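Local coordinates for putative capsular polysaccharide biosynthesis protein (PDB 6EWR) that probably works as a pyridoxal-phosphate-dependent aminotransferase of the DegT/DnrJ/EryC1 family, and binds the cofactor in its pyridoxamine form, at residues 114-119 with 130-135; 171-176 with 193-198; 300-305 with 400-405; 305-310 with 320-325. One frame throughout, in Å; residues are numbered along the deposited sequence.

Contact 1 of 4, residues 114-119 with 130-135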
loop_
_atom_site.group_PDB
_atom_site.type_symbol
_atom_site.label_atom_id
_atom_site.label_comp_id
_atom_site.label_asym_id
_atom_site.label_seq_id
_atom_site.Cartn_x
_atom_site.Cartn_y
_atom_site.Cartn_z
ATOM N N PHE A 114 -15.269 1.988 -26.363
ATOM C CA PHE A 114 -14.756 1.132 -25.294
ATOM C C PHE A 114 -15.836 0.583 -24.369
ATOM O O PHE A 114 -15.599 -0.403 -23.687
ATOM C CB PHE A 114 -13.717 1.885 -24.444
ATOM C CG PHE A 114 -14.286 3.064 -23.695
ATOM C CD1 PHE A 114 -14.353 4.329 -24.293
ATOM C CD2 PHE A 114 -14.772 2.905 -22.411
ATOM C CE1 PHE A 114 -14.902 5.401 -23.626
ATOM C CE2 PHE A 114 -15.337 3.975 -21.737
ATOM C CZ PHE A 114 -15.382 5.227 -22.342
ATOM N N GLU A 115 -17.004 1.218 -24.312
ATOM C CA GLU A 115 -17.986 0.835 -23.302
ATOM C C GLU A 115 -18.469 -0.594 -23.504
ATOM O O GLU A 115 -18.544 -1.065 -24.624
ATOM C CB GLU A 115 -19.181 1.782 -23.318
ATOM C CG GLU A 115 -18.886 3.229 -22.937
ATOM C CD GLU A 115 -20.142 4.041 -22.714
ATOM O OE1 GLU A 115 -21.034 3.547 -21.977
ATOM O OE2 GLU A 115 -20.249 5.163 -23.261
ATOM N N MET A 116 -18.777 -1.282 -22.416
ATOM C CA MET A 116 -19.467 -2.584 -22.498
ATOM C C MET A 116 -20.700 -2.507 -23.398
ATOM O O MET A 116 -21.360 -1.475 -23.452
ATOM C CB MET A 116 -19.837 -3.107 -21.106
ATOM C CG MET A 116 -18.639 -3.641 -20.351
ATOM S SD MET A 116 -18.976 -4.219 -18.692
ATOM C CE MET A 116 -19.293 -2.637 -17.879
ATOM N N ASP A 117 -20.965 -3.583 -24.138
ATOM C CA ASP A 117 -22.260 -3.755 -24.808
ATOM C C ASP A 117 -23.238 -4.053 -23.673
ATOM O O ASP A 117 -23.142 -5.089 -22.998
ATOM C CB ASP A 117 -22.213 -4.890 -25.837
ATOM C CG ASP A 117 -23.581 -5.187 -26.480
ATOM O OD1 ASP A 117 -24.624 -5.102 -25.787
ATOM O OD2 ASP A 117 -23.622 -5.533 -27.678
ATOM N N TYR A 118 -24.180 -3.143 -23.464
ATOM C CA TYR A 118 -25.085 -3.231 -22.329
ATOM C C TYR A 118 -26.144 -4.334 -22.491
ATOM O O TYR A 118 -26.656 -4.830 -21.487
ATOM C CB TYR A 118 -25.665 -1.841 -21.993
ATOM C CG TYR A 118 -24.541 -0.877 -21.611
ATOM C CD1 TYR A 118 -23.739 -1.137 -20.506
ATOM C CD2 TYR A 118 -24.248 0.246 -22.379
ATOM C CE1 TYR A 118 -22.684 -0.315 -20.150
ATOM C CE2 TYR A 118 -23.202 1.086 -22.040
ATOM C CZ TYR A 118 -22.413 0.806 -20.925
ATOM O OH TYR A 118 -21.355 1.626 -20.567
ATOM N N ASP A 119 -26.428 -4.760 -23.728
ATOM C CA ASP A 119 -27.206 -5.987 -23.906
ATOM C C ASP A 119 -26.458 -7.173 -23.329
ATOM O O ASP A 119 -27.040 -7.936 -22.572
ATOM C CB ASP A 119 -27.572 -6.256 -25.384
ATOM C CG ASP A 119 -28.454 -5.195 -25.973
ATOM O OD1 ASP A 119 -29.230 -4.579 -25.189
ATOM O OD2 ASP A 119 -28.368 -4.989 -27.213
ATOM N N LYS A 130 -22.786 -9.075 -7.836
ATOM C CA LYS A 130 -22.801 -8.082 -6.750
ATOM C C LYS A 130 -22.423 -6.668 -7.159
ATOM O O LYS A 130 -22.946 -5.707 -6.582
ATOM C CB LYS A 130 -21.880 -8.542 -5.615
ATOM C CG LYS A 130 -22.397 -9.770 -4.861
ATOM C CD LYS A 130 -23.751 -9.553 -4.224
ATOM C CE LYS A 130 -24.087 -10.607 -3.200
ATOM N NZ LYS A 130 -24.122 -11.955 -3.796
ATOM N N VAL A 131 -21.511 -6.544 -8.128
ATOM C CA VAL A 131 -20.956 -5.260 -8.565
ATOM C C VAL A 131 -20.716 -5.261 -10.086
ATOM O O VAL A 131 -20.321 -6.286 -10.669
ATOM C CB VAL A 131 -19.627 -4.977 -7.826
ATOM C CG1 VAL A 131 -18.903 -3.765 -8.398
ATOM C CG2 VAL A 131 -19.867 -4.819 -6.336
ATOM N N ILE A 132 -21.013 -4.131 -10.729
ATOM C CA ILE A 132 -20.493 -3.818 -12.069
ATOM C C ILE A 132 -19.426 -2.744 -11.874
ATOM O O ILE A 132 -19.646 -1.768 -11.125
ATOM C CB ILE A 132 -21.591 -3.300 -13.029
ATOM C CG1 ILE A 132 -22.732 -4.326 -13.151
ATOM C CG2 ILE A 132 -20.995 -3.006 -14.414
ATOM C CD1 ILE A 132 -24.029 -3.770 -13.668
ATOM N N ILE A 133 -18.270 -2.940 -12.509
ATOM C CA ILE A 133 -17.196 -1.949 -12.525
ATOM C C ILE A 133 -17.010 -1.446 -13.954
ATOM O O ILE A 133 -16.232 -2.022 -14.714
ATOM C CB ILE A 133 -15.848 -2.505 -12.012
ATOM C CG1 ILE A 133 -16.005 -3.105 -10.625
ATOM C CG2 ILE A 133 -14.784 -1.396 -11.979
ATOM C CD1 ILE A 133 -14.722 -3.710 -10.070
ATOM N N PRO A 134 -17.710 -0.364 -14.330
ATOM C CA PRO A 134 -17.368 0.271 -15.597
ATOM C C PRO A 134 -16.087 1.064 -15.448
ATOM O O PRO A 134 -15.740 1.469 -14.330
ATOM C CB PRO A 134 -18.562 1.206 -15.871
ATOM C CG PRO A 134 -19.444 1.137 -14.649
ATOM C CD PRO A 134 -18.683 0.438 -13.579
ATOM N N VAL A 135 -15.390 1.273 -16.561
ATOM C CA VAL A 135 -14.142 2.050 -16.542
ATOM C C VAL A 135 -14.324 3.249 -17.433
ATOM O O VAL A 135 -14.721 3.123 -18.584
ATOM C CB VAL A 135 -12.898 1.214 -16.930
ATOM C CG1 VAL A 135 -13.113 0.394 -18.189
ATOM C CG2 VAL A 135 -11.673 2.095 -17.110
#
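Met116 and Ile132 touch methyl to methyl, Met116 CE standing 3.9 Å from Ile132 CG2. The contact lies in the beta-alpha-beta crossover that leads from strand 103-107 through helix 118-124 to strand 129-132. From CB, which is directed at the second segment, the methionine chain runs extended through CG to SD (chi2 178°) and then bends at the sulfur (chi3 -71°). Of its side-chain atoms only CE touches the other segment; CB, CG and SD serve to carry it there. Besides the isoleucine branch, CE meets the residue two past the strand end, lying 4.2 Å from Pro134 CA and 4.4 Å from Pro134 CB. Ile132 receives it with CG2, the branch beside its carbonyl carbon, and the two chains cross at a slant. No hydrogen bond joins the segments. At the other end Phe114 comes near the backbone of Val135: CE2 lies 3.3 Å from Val135 O, which approaches the ring obliquely. Just after Met116 the chain enters helix 118-124, with Asp117 at the N-cap, its OD1 accepting a weak bond from Asp119 N. Met116 also packs on Ile84 and Pro86 of strand 82-86, the neighbour of 129-132 in the mixed sheet. Ile132 and Pro134 lean on Val151 and Tyr144 of helix 144-153, and Val135 reaches the bound cofactor just beyond the strand end.

Contact 2 of 4, residues 171-176 with 193-198. With PMP (4'-deoxy-4'-aminopyridoxal-5'-phosphate), chain E.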
loop_
_atom_site.group_PDB
_atom_site.type_symbol
_atom_site.label_atom_id
_atom_site.label_comp_id
_atom_site.label_asym_id
_atom_site.label_seq_id
_atom_site.Cartn_x
_atom_site.Cartn_y
_atom_site.Cartn_z
ATOM N N ILE A 171 -27.572 -4.569 -7.663
ATOM C CA ILE A 171 -26.170 -4.604 -8.042
ATOM C C ILE A 171 -25.649 -3.194 -7.775
ATOM O O ILE A 171 -26.353 -2.204 -8.030
ATOM C CB ILE A 171 -25.980 -5.041 -9.519
ATOM C CG1 ILE A 171 -26.374 -6.520 -9.664
ATOM C CG2 ILE A 171 -24.528 -4.869 -9.947
ATOM C CD1 ILE A 171 -26.630 -6.984 -11.068
ATOM N N VAL A 172 -24.455 -3.113 -7.196
ATOM C CA VAL A 172 -23.799 -1.841 -6.924
ATOM C C VAL A 172 -22.908 -1.447 -8.100
ATOM O O VAL A 172 -22.107 -2.238 -8.559
ATOM C CB VAL A 172 -22.983 -1.923 -5.600
ATOM C CG1 VAL A 172 -22.202 -0.624 -5.331
ATOM C CG2 VAL A 172 -23.963 -2.132 -4.445
ATOM N N ILE A 173 -23.027 -0.220 -8.572
ATOM C CA ILE A 173 -22.138 0.236 -9.662
ATOM C C ILE A 173 -20.959 1.004 -9.060
ATOM O O ILE A 173 -21.178 2.015 -8.404
ATOM C CB ILE A 173 -22.895 1.078 -10.706
ATOM C CG1 ILE A 173 -24.229 0.397 -11.043
ATOM C CG2 ILE A 173 -22.033 1.245 -11.949
ATOM C CD1 ILE A 173 -24.933 0.925 -12.278
ATOM N N VAL A 174 -19.744 0.496 -9.287
ATOM C CA VAL A 174 -18.478 1.084 -8.796
ATOM C C VAL A 174 -17.615 1.555 -9.946
ATOM O O VAL A 174 -17.107 0.761 -10.697
ATOM C CB VAL A 174 -17.639 0.061 -7.992
ATOM C CG1 VAL A 174 -16.344 0.700 -7.495
ATOM C CG2 VAL A 174 -18.448 -0.495 -6.822
ATOM N N SER A 175 -17.414 2.852 -10.050
ATOM C CA SER A 175 -16.712 3.430 -11.196
ATOM C C SER A 175 -15.219 3.289 -11.053
ATOM O O SER A 175 -14.645 3.846 -10.130
ATOM C CB SER A 175 -17.061 4.919 -11.360
ATOM O OG SER A 175 -16.150 5.581 -12.233
ATOM N N ASP A 176 -14.571 2.597 -11.988
ATOM C CA ASP A 176 -13.120 2.755 -12.118
ATOM C C ASP A 176 -12.812 4.109 -12.806
ATOM O O ASP A 176 -12.656 4.172 -14.039
ATOM C CB ASP A 176 -12.504 1.579 -12.879
ATOM C CG ASP A 176 -10.960 1.658 -12.933
ATOM O OD1 ASP A 176 -10.369 2.704 -12.579
ATOM O OD2 ASP A 176 -10.325 0.670 -13.321
ATOM N N ILE A 193 -21.747 10.026 -9.733
ATOM C CA ILE A 193 -22.641 9.327 -10.644
ATOM C C ILE A 193 -22.819 7.874 -10.188
ATOM O O ILE A 193 -23.933 7.443 -9.881
ATOM C CB ILE A 193 -22.138 9.392 -12.110
ATOM C CG1 ILE A 193 -21.898 10.842 -12.572
ATOM C CG2 ILE A 193 -23.158 8.789 -13.058
ATOM C CD1 ILE A 193 -20.688 10.983 -13.469
ATOM N N ALA A 194 -21.735 7.120 -10.149
ATOM C CA ALA A 194 -21.791 5.731 -9.720
ATOM C C ALA A 194 -21.945 5.656 -8.211
ATOM O O ALA A 194 -21.727 6.676 -7.514
ATOM C CB ALA A 194 -20.548 4.996 -10.167
ATOM N N ASP A 195 -22.293 4.468 -7.705
ATOM C CA ASP A 195 -22.542 4.300 -6.260
ATOM C C ASP A 195 -21.258 4.511 -5.458
ATOM O O ASP A 195 -21.276 5.204 -4.443
ATOM C CB ASP A 195 -23.162 2.928 -5.933
ATOM C CG ASP A 195 -24.452 2.683 -6.695
ATOM O OD1 ASP A 195 -25.422 3.465 -6.513
ATOM O OD2 ASP A 195 -24.510 1.708 -7.485
ATOM N N PHE A 196 -20.167 3.902 -5.918
ATOM C CA PHE A 196 -18.815 4.218 -5.433
ATOM C C PHE A 196 -17.917 4.528 -6.617
ATOM O O PHE A 196 -18.187 4.079 -7.736
ATOM C CB PHE A 196 -18.200 3.049 -4.676
ATOM C CG PHE A 196 -18.950 2.701 -3.428
ATOM C CD1 PHE A 196 -20.141 1.966 -3.501
ATOM C CD2 PHE A 196 -18.482 3.090 -2.181
ATOM C CE1 PHE A 196 -20.850 1.645 -2.367
ATOM C CE2 PHE A 196 -19.186 2.761 -1.036
ATOM C CZ PHE A 196 -20.374 2.035 -1.137
ATOM N N THR A 197 -16.870 5.312 -6.378
ATOM C CA THR A 197 -15.926 5.632 -7.439
ATOM C C THR A 197 -14.526 5.617 -6.890
ATOM O O THR A 197 -14.320 6.073 -5.773
ATOM C CB THR A 197 -16.210 7.017 -8.016
ATOM O OG1 THR A 197 -17.560 7.084 -8.493
ATOM C CG2 THR A 197 -15.269 7.306 -9.170
ATOM N N SER A 198 -13.576 5.077 -7.646
ATOM C CA SER A 198 -12.145 5.114 -7.272
ATOM C C SER A 198 -11.337 5.985 -8.230
ATOM O O SER A 198 -11.552 5.933 -9.438
ATOM C CB SER A 198 -11.551 3.703 -7.261
ATOM O OG SER A 198 -11.683 3.134 -8.551
HETATM N N1 PMP E . -7.743 1.330 -13.708
HETATM C C2 PMP E . -7.218 1.847 -14.857
HETATM C C2A PMP E . -8.032 1.884 -16.118
HETATM C C3 PMP E . -5.834 2.370 -14.878
HETATM O O3 PMP E . -5.243 2.877 -16.008
HETATM C C4 PMP E . -5.097 2.305 -13.596
HETATM C C4A PMP E . -3.682 2.834 -13.565
HETATM N N4A PMP E . -2.721 2.001 -12.823
HETATM C C5 PMP E . -5.776 1.721 -12.385
HETATM C C6 PMP E . -7.087 1.258 -12.523
HETATM C C5A PMP E . -5.050 1.629 -11.045
HETATM O O4P PMP E . -4.201 2.779 -10.817
HETATM P P PMP E . -3.205 2.856 -9.560
HETATM O O1P PMP E . -3.606 1.771 -8.611
HETATM O O2P PMP E . -3.305 4.247 -8.909
HETATM O O3P PMP E . -1.819 2.597 -10.059
#
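Ser175 O is held by Ser198 N, 3.0 Å away in a nearly straight bond (171°), and more weakly by Ser198 OG. Strands 172-176 and 196-200 run parallel, inside the mixed seven-stranded sheet of the large domain of a fold type I pyridoxal-phosphate enzyme. Ser175 N donates to Phe196 O at 2.7 Å, and Phe196 N to Ile173 O at 3.3 Å. Where the ladder begins, the Asp195 carboxylate takes over: its OD2 accepts from Ile173 N at 2.7 Å with the anti lone pair, while OD1 pairs with Arg170. On one face Val172 CG1 meets the edge of the Phe196 ring, 3.8 Å from CD1. On the other, Ser175 CB packs on Ala194 CB. At the strand end, Asp176 CG lies anti to the backbone N (chi1 -175°), and Ser93 OG and Ala178 N bind its two oxygens. An aspartate facing the pyridine nitrogen is a fold type I hallmark and would probably favour its protonation: Asp176 OD2 lies 2.7 Å from N1 of the cofactor.

Contact 3 of 4, residues 300-305 with 400-405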
loop_
_atom_site.group_PDB
_atom_site.type_symbol
_atom_site.label_atom_id
_atom_site.label_comp_id
_atom_site.label_asym_id
_atom_site.label_seq_id
_atom_site.Cartn_x
_atom_site.Cartn_y
_atom_site.Cartn_z
ATOM N N ALA A 300 -9.113 15.266 -38.592
ATOM C CA ALA A 300 -10.408 15.242 -39.279
ATOM C C ALA A 300 -10.235 14.928 -40.753
ATOM O O ALA A 300 -9.310 15.420 -41.402
ATOM C CB ALA A 300 -11.129 16.563 -39.114
ATOM N N GLY A 301 -11.106 14.066 -41.269
ATOM C CA GLY A 301 -10.988 13.613 -42.661
ATOM C C GLY A 301 -9.862 12.632 -42.954
ATOM O O GLY A 301 -9.681 12.239 -44.111
ATOM N N SER A 302 -9.127 12.209 -41.925
ATOM C CA SER A 302 -8.094 11.187 -42.061
ATOM C C SER A 302 -8.614 9.794 -41.647
ATOM O O SER A 302 -9.755 9.620 -41.184
ATOM C CB SER A 302 -6.862 11.583 -41.244
ATOM O OG SER A 302 -7.090 11.466 -39.858
ATOM N N ARG A 303 -7.756 8.791 -41.838
ATOM C CA ARG A 303 -8.062 7.446 -41.360
ATOM C C ARG A 303 -7.806 7.260 -39.854
ATOM O O ARG A 303 -8.189 6.229 -39.295
ATOM C CB ARG A 303 -7.350 6.386 -42.216
ATOM C CG ARG A 303 -8.011 6.250 -43.593
ATOM C CD ARG A 303 -7.165 5.443 -44.565
ATOM N NE ARG A 303 -5.951 6.180 -44.894
ATOM C CZ ARG A 303 -5.032 5.794 -45.783
ATOM N NH1 ARG A 303 -5.176 4.658 -46.462
ATOM N NH2 ARG A 303 -3.969 6.570 -46.019
ATOM N N ILE A 304 -7.195 8.251 -39.209
ATOM C CA ILE A 304 -6.998 8.243 -37.761
ATOM C C ILE A 304 -8.277 8.748 -37.084
ATOM O O ILE A 304 -8.664 9.883 -37.272
ATOM C CB ILE A 304 -5.757 9.080 -37.390
ATOM C CG1 ILE A 304 -4.496 8.373 -37.919
ATOM C CG2 ILE A 304 -5.654 9.294 -35.894
ATOM C CD1 ILE A 304 -3.483 9.311 -38.535
ATOM N N HIS A 305 -8.920 7.879 -36.307
ATOM C CA HIS A 305 -10.236 8.130 -35.686
ATOM C C HIS A 305 -10.105 8.197 -34.151
ATOM O O HIS A 305 -9.999 7.167 -33.503
ATOM C CB HIS A 305 -11.232 7.017 -36.063
ATOM C CG HIS A 305 -11.505 6.900 -37.536
ATOM N ND1 HIS A 305 -11.728 7.993 -38.351
ATOM C CD2 HIS A 305 -11.639 5.811 -38.335
ATOM C CE1 HIS A 305 -11.964 7.582 -39.586
ATOM N NE2 HIS A 305 -11.921 6.264 -39.602
ATOM N N THR A 400 3.197 13.760 -38.666
ATOM C CA THR A 400 3.961 12.528 -38.771
ATOM C C THR A 400 3.039 11.330 -38.771
ATOM O O THR A 400 3.155 10.463 -39.651
ATOM C CB THR A 400 4.964 12.378 -37.622
ATOM O OG1 THR A 400 5.756 13.574 -37.520
ATOM C CG2 THR A 400 5.855 11.141 -37.844
ATOM N N PHE A 401 2.116 11.291 -37.807
ATOM C CA PHE A 401 1.194 10.151 -37.676
ATOM C C PHE A 401 0.403 9.927 -38.975
ATOM O O PHE A 401 0.281 8.784 -39.426
ATOM C CB PHE A 401 0.263 10.352 -36.455
ATOM C CG PHE A 401 -0.554 9.141 -36.047
ATOM C CD1 PHE A 401 -0.157 7.831 -36.323
ATOM C CD2 PHE A 401 -1.729 9.319 -35.304
ATOM C CE1 PHE A 401 -0.929 6.752 -35.902
ATOM C CE2 PHE A 401 -2.482 8.240 -34.880
ATOM C CZ PHE A 401 -2.078 6.957 -35.184
ATOM N N LYS A 402 -0.089 11.016 -39.591
ATOM C CA LYS A 402 -0.768 10.923 -40.904
ATOM C C LYS A 402 0.127 10.365 -42.006
ATOM O O LYS A 402 -0.300 9.453 -42.741
ATOM C CB LYS A 402 -1.371 12.270 -41.321
ATOM C CG LYS A 402 -2.563 12.652 -40.459
ATOM C CD LYS A 402 -3.452 13.715 -41.098
ATOM C CE LYS A 402 -2.697 14.983 -41.480
ATOM N NZ LYS A 402 -3.607 16.157 -41.569
ATOM N N THR A 403 1.371 10.856 -42.087
ATOM C CA THR A 403 2.349 10.377 -43.086
ATOM C C THR A 403 2.816 8.917 -42.856
ATOM O O THR A 403 2.897 8.125 -43.819
ATOM C CB THR A 403 3.561 11.340 -43.164
ATOM O OG1 THR A 403 3.118 12.593 -43.708
ATOM C CG2 THR A 403 4.688 10.787 -44.053
ATOM N N VAL A 404 3.118 8.568 -41.599
ATOM C CA VAL A 404 3.562 7.212 -41.263
ATOM C C VAL A 404 2.463 6.163 -41.499
ATOM O O VAL A 404 2.745 5.054 -41.926
ATOM C CB VAL A 404 4.101 7.169 -39.808
ATOM C CG1 VAL A 404 4.145 5.747 -39.250
ATOM C CG2 VAL A 404 5.478 7.828 -39.731
ATOM N N SER A 405 1.218 6.520 -41.205
ATOM C CA SER A 405 0.070 5.649 -41.478
ATOM C C SER A 405 -0.169 5.463 -42.980
ATOM O O SER A 405 -0.407 4.340 -43.422
ATOM C CB SER A 405 -1.187 6.204 -40.824
ATOM O OG SER A 405 -0.969 6.371 -39.441
#
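Ile304 lays its CD1 methyl over one face of the Phe401 ring, 3.9 Å from the centroid and 18° off the normal, a CH-pi contact that packs C-terminal helix 391-408 against edge strand 304-306 of a three-stranded antiparallel sheet. CG1 lies over the same face nearer the rim, while CG2 reaches past the rim at Phe401 CE2, 3.5 Å away. CD1 goes on to the helix itself, meeting Lys402 CG and, one turn later, Ser405 OG, each at 4.0 Å. Phe401 offers its face because its CG stands anti to the backbone N (chi1 -169°), which swings the ring off the helix toward the sheet; there Thr323, Val325, Ile381 and Leu383 also touch it, with Ile336 and Leu340 of helix 330-342 alongside. Beyond this first shell, Ser302 shapes the approach to the strand. Its OG accepts from Ile304 N at 3.3 Å in an ST turn and also bonds to Phe299 O, at the end of helix 268-299. Lys402 passes its CD by Ser302 CB, and its NZ binds Gly298 O, tying the helix to that same end. On the helix, Phe401 O is gripped from opposite faces of its carbonyl plane by two donors of a single residue, Ser405 N at 3.0 Å and Ser405 OG at 2.7 Å.

Contact 4 of 4, residues 305-310 with 320-325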
loop_
_atom_site.group_PDB
_atom_site.type_symbol
_atom_site.label_atom_id
_atom_site.label_comp_id
_atom_site.label_asym_id
_atom_site.label_seq_id
_atom_site.Cartn_x
_atom_site.Cartn_y
_atom_site.Cartn_z
ATOM N N HIS A 305 -8.920 7.879 -36.307
ATOM C CA HIS A 305 -10.236 8.130 -35.686
ATOM C C HIS A 305 -10.105 8.197 -34.151
ATOM O O HIS A 305 -9.999 7.167 -33.503
ATOM C CB HIS A 305 -11.232 7.017 -36.063
ATOM C CG HIS A 305 -11.505 6.900 -37.536
ATOM N ND1 HIS A 305 -11.728 7.993 -38.351
ATOM C CD2 HIS A 305 -11.639 5.811 -38.335
ATOM C CE1 HIS A 305 -11.964 7.582 -39.586
ATOM N NE2 HIS A 305 -11.921 6.264 -39.602
ATOM N N PRO A 306 -10.101 9.408 -33.566
ATOM C CA PRO A 306 -9.959 9.485 -32.117
ATOM C C PRO A 306 -11.261 9.214 -31.399
ATOM O O PRO A 306 -12.320 9.550 -31.929
ATOM C CB PRO A 306 -9.541 10.950 -31.893
ATOM C CG PRO A 306 -10.283 11.681 -32.955
ATOM C CD PRO A 306 -10.264 10.752 -34.157
ATOM N N LEU A 307 -11.196 8.633 -30.206
ATOM C CA LEU A 307 -12.367 8.636 -29.332
ATOM C C LEU A 307 -12.675 10.080 -29.002
ATOM O O LEU A 307 -11.748 10.911 -28.804
ATOM C CB LEU A 307 -12.146 7.869 -28.018
ATOM C CG LEU A 307 -11.957 6.352 -28.130
ATOM C CD1 LEU A 307 -11.916 5.769 -26.725
ATOM C CD2 LEU A 307 -13.009 5.658 -28.990
ATOM N N ALA A 308 -13.971 10.368 -28.950
ATOM C CA ALA A 308 -14.442 11.724 -28.705
ATOM C C ALA A 308 -14.421 12.023 -27.198
ATOM O O ALA A 308 -15.064 11.338 -26.404
ATOM C CB ALA A 308 -15.845 11.915 -29.276
ATOM N N HIS A 309 -13.692 13.082 -26.840
ATOM C CA HIS A 309 -13.664 13.603 -25.464
ATOM C C HIS A 309 -14.736 14.637 -25.154
ATOM O O HIS A 309 -14.922 14.955 -23.987
ATOM C CB HIS A 309 -12.297 14.183 -25.154
ATOM C CG HIS A 309 -11.238 13.150 -25.059
ATOM N ND1 HIS A 309 -10.896 12.551 -23.876
ATOM C CD2 HIS A 309 -10.463 12.579 -26.008
ATOM C CE1 HIS A 309 -9.933 11.672 -24.091
ATOM N NE2 HIS A 309 -9.652 11.674 -25.378
ATOM N N LYS A 310 -15.413 15.157 -26.187
ATOM C CA LYS A 310 -16.592 16.002 -26.025
ATOM C C LYS A 310 -17.760 15.348 -26.719
ATOM O O LYS A 310 -17.704 15.176 -27.915
ATOM C CB LYS A 310 -16.359 17.415 -26.587
ATOM C CG LYS A 310 -17.491 18.424 -26.344
ATOM C CD LYS A 310 -17.939 18.427 -24.887
ATOM C CE LYS A 310 -18.869 19.551 -24.474
ATOM N NZ LYS A 310 -19.020 19.390 -22.998
ATOM N N LEU A 320 -6.218 10.387 -21.960
ATOM C CA LEU A 320 -5.502 9.651 -23.025
ATOM C C LEU A 320 -6.080 10.015 -24.396
ATOM O O LEU A 320 -7.295 10.067 -24.553
ATOM C CB LEU A 320 -5.636 8.153 -22.806
ATOM C CG LEU A 320 -4.997 7.562 -21.540
ATOM C CD1 LEU A 320 -5.306 6.079 -21.399
ATOM C CD2 LEU A 320 -3.484 7.733 -21.527
ATOM N N TYR A 321 -5.230 10.285 -25.380
ATOM C CA TYR A 321 -5.688 10.457 -26.757
ATOM C C TYR A 321 -5.678 9.103 -27.475
ATOM O O TYR A 321 -4.809 8.793 -28.272
ATOM C CB TYR A 321 -4.900 11.543 -27.503
ATOM C CG TYR A 321 -5.669 12.138 -28.677
ATOM C CD1 TYR A 321 -6.780 12.923 -28.456
ATOM C CD2 TYR A 321 -5.298 11.898 -30.005
ATOM C CE1 TYR A 321 -7.516 13.449 -29.520
ATOM C CE2 TYR A 321 -6.028 12.429 -31.071
ATOM C CZ TYR A 321 -7.135 13.196 -30.819
ATOM O OH TYR A 321 -7.869 13.737 -31.841
ATOM N N ILE A 322 -6.679 8.309 -27.159
ATOM C CA ILE A 322 -6.932 7.046 -27.817
ATOM C C ILE A 322 -7.407 7.316 -29.245
ATOM O O ILE A 322 -8.309 8.150 -29.453
ATOM C CB ILE A 322 -8.039 6.260 -27.066
ATOM C CG1 ILE A 322 -7.706 5.976 -25.612
ATOM C CG2 ILE A 322 -8.568 5.085 -27.873
ATOM C CD1 ILE A 322 -7.216 4.609 -25.210
ATOM N N THR A 323 -6.770 6.649 -30.222
ATOM C CA THR A 323 -7.176 6.697 -31.626
ATOM C C THR A 323 -7.180 5.302 -32.168
ATOM O O THR A 323 -6.434 4.446 -31.654
ATOM C CB THR A 323 -6.210 7.550 -32.503
ATOM O OG1 THR A 323 -5.072 6.774 -32.948
ATOM C CG2 THR A 323 -5.721 8.817 -31.737
ATOM N N ARG A 324 -7.992 5.061 -33.195
ATOM C CA ARG A 324 -7.913 3.821 -33.966
ATOM C C ARG A 324 -7.713 4.151 -35.425
ATOM O O ARG A 324 -8.346 5.074 -35.941
ATOM C CB ARG A 324 -9.174 2.993 -33.795
ATOM C CG ARG A 324 -9.446 2.614 -32.340
ATOM C CD ARG A 324 -10.795 1.939 -32.235
ATOM N NE ARG A 324 -10.821 0.689 -33.008
ATOM C CZ ARG A 324 -11.917 0.066 -33.435
ATOM N NH1 ARG A 324 -13.130 0.550 -33.179
ATOM N NH2 ARG A 324 -11.786 -1.071 -34.126
ATOM N N VAL A 325 -6.815 3.428 -36.090
ATOM C CA VAL A 325 -6.496 3.689 -37.507
ATOM C C VAL A 325 -7.303 2.730 -38.385
ATOM O O VAL A 325 -7.177 1.512 -38.271
ATOM C CB VAL A 325 -4.978 3.560 -37.777
ATOM C CG1 VAL A 325 -4.611 4.111 -39.148
ATOM C CG2 VAL A 325 -4.201 4.316 -36.709
HETATM O O HOH W 1 -9.115 10.096 -27.904
#
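His305 and Arg324 form a hydrogen-bonded antiparallel pair, His305 N donating to Arg324 O and Arg324 N to His305 O, both at 2.9 Å. They join edge strand 304-306 to the central strand, 321-325, of a three-stranded antiparallel sheet. The next bond, Leu307 N to Ile322 O, measures 3.0 Å; between them Pro306 faces Thr323 as a non-hydrogen-bonded pair. Where the strands part, a water donates to Leu307 O at 2.9 Å and Ile322 O at 2.6 Å, and lies 3.0 Å from His309 NE2. NE2 makes a weak bond to Leu320 O, which lies at the ring edge, while the other ring nitrogen, ND1, is hydrogen-bonded to Ser316 OG. Apolar packing flanks the ladder: Leu307 CD1 lies alongside Ile322 CG2 at 3.6 Å, and Pro306 CB rests against the phenol end of Tyr321, 3.5 Å from CZ. The Tyr321 hydroxyl bonds to Asp296 of helix 268-299, strand 380-383 continues the sheet beyond 321-325, and helix 391-408 covers Thr323 and Val325 through Phe401.

Contacts 1 and 2 come first along the chain and share the mixed seven-stranded sheet. Their centres lie 11 Å apart, and adjoining strands 129-132 and 172-176 are joined by probable backbone hydrogen bonds, Ile132 O to Val174 N and Pro134 O to Asp176 N. Contact 4, nested in the loop that contact 3 closes, lies within the smaller antiparallel sheet; contact 3 packs helix 391-408 on its edge strand 304-306. They share His305, with centres 12 Å apart. Phe114 of contact 1 touches Leu307 of contact 4, loop to loop, between the parts carrying the two sheets. Contacts 1, 2 and 4 approach the cofactor; contact 3, about 36 Å from contact 2 between centres, lies away from it.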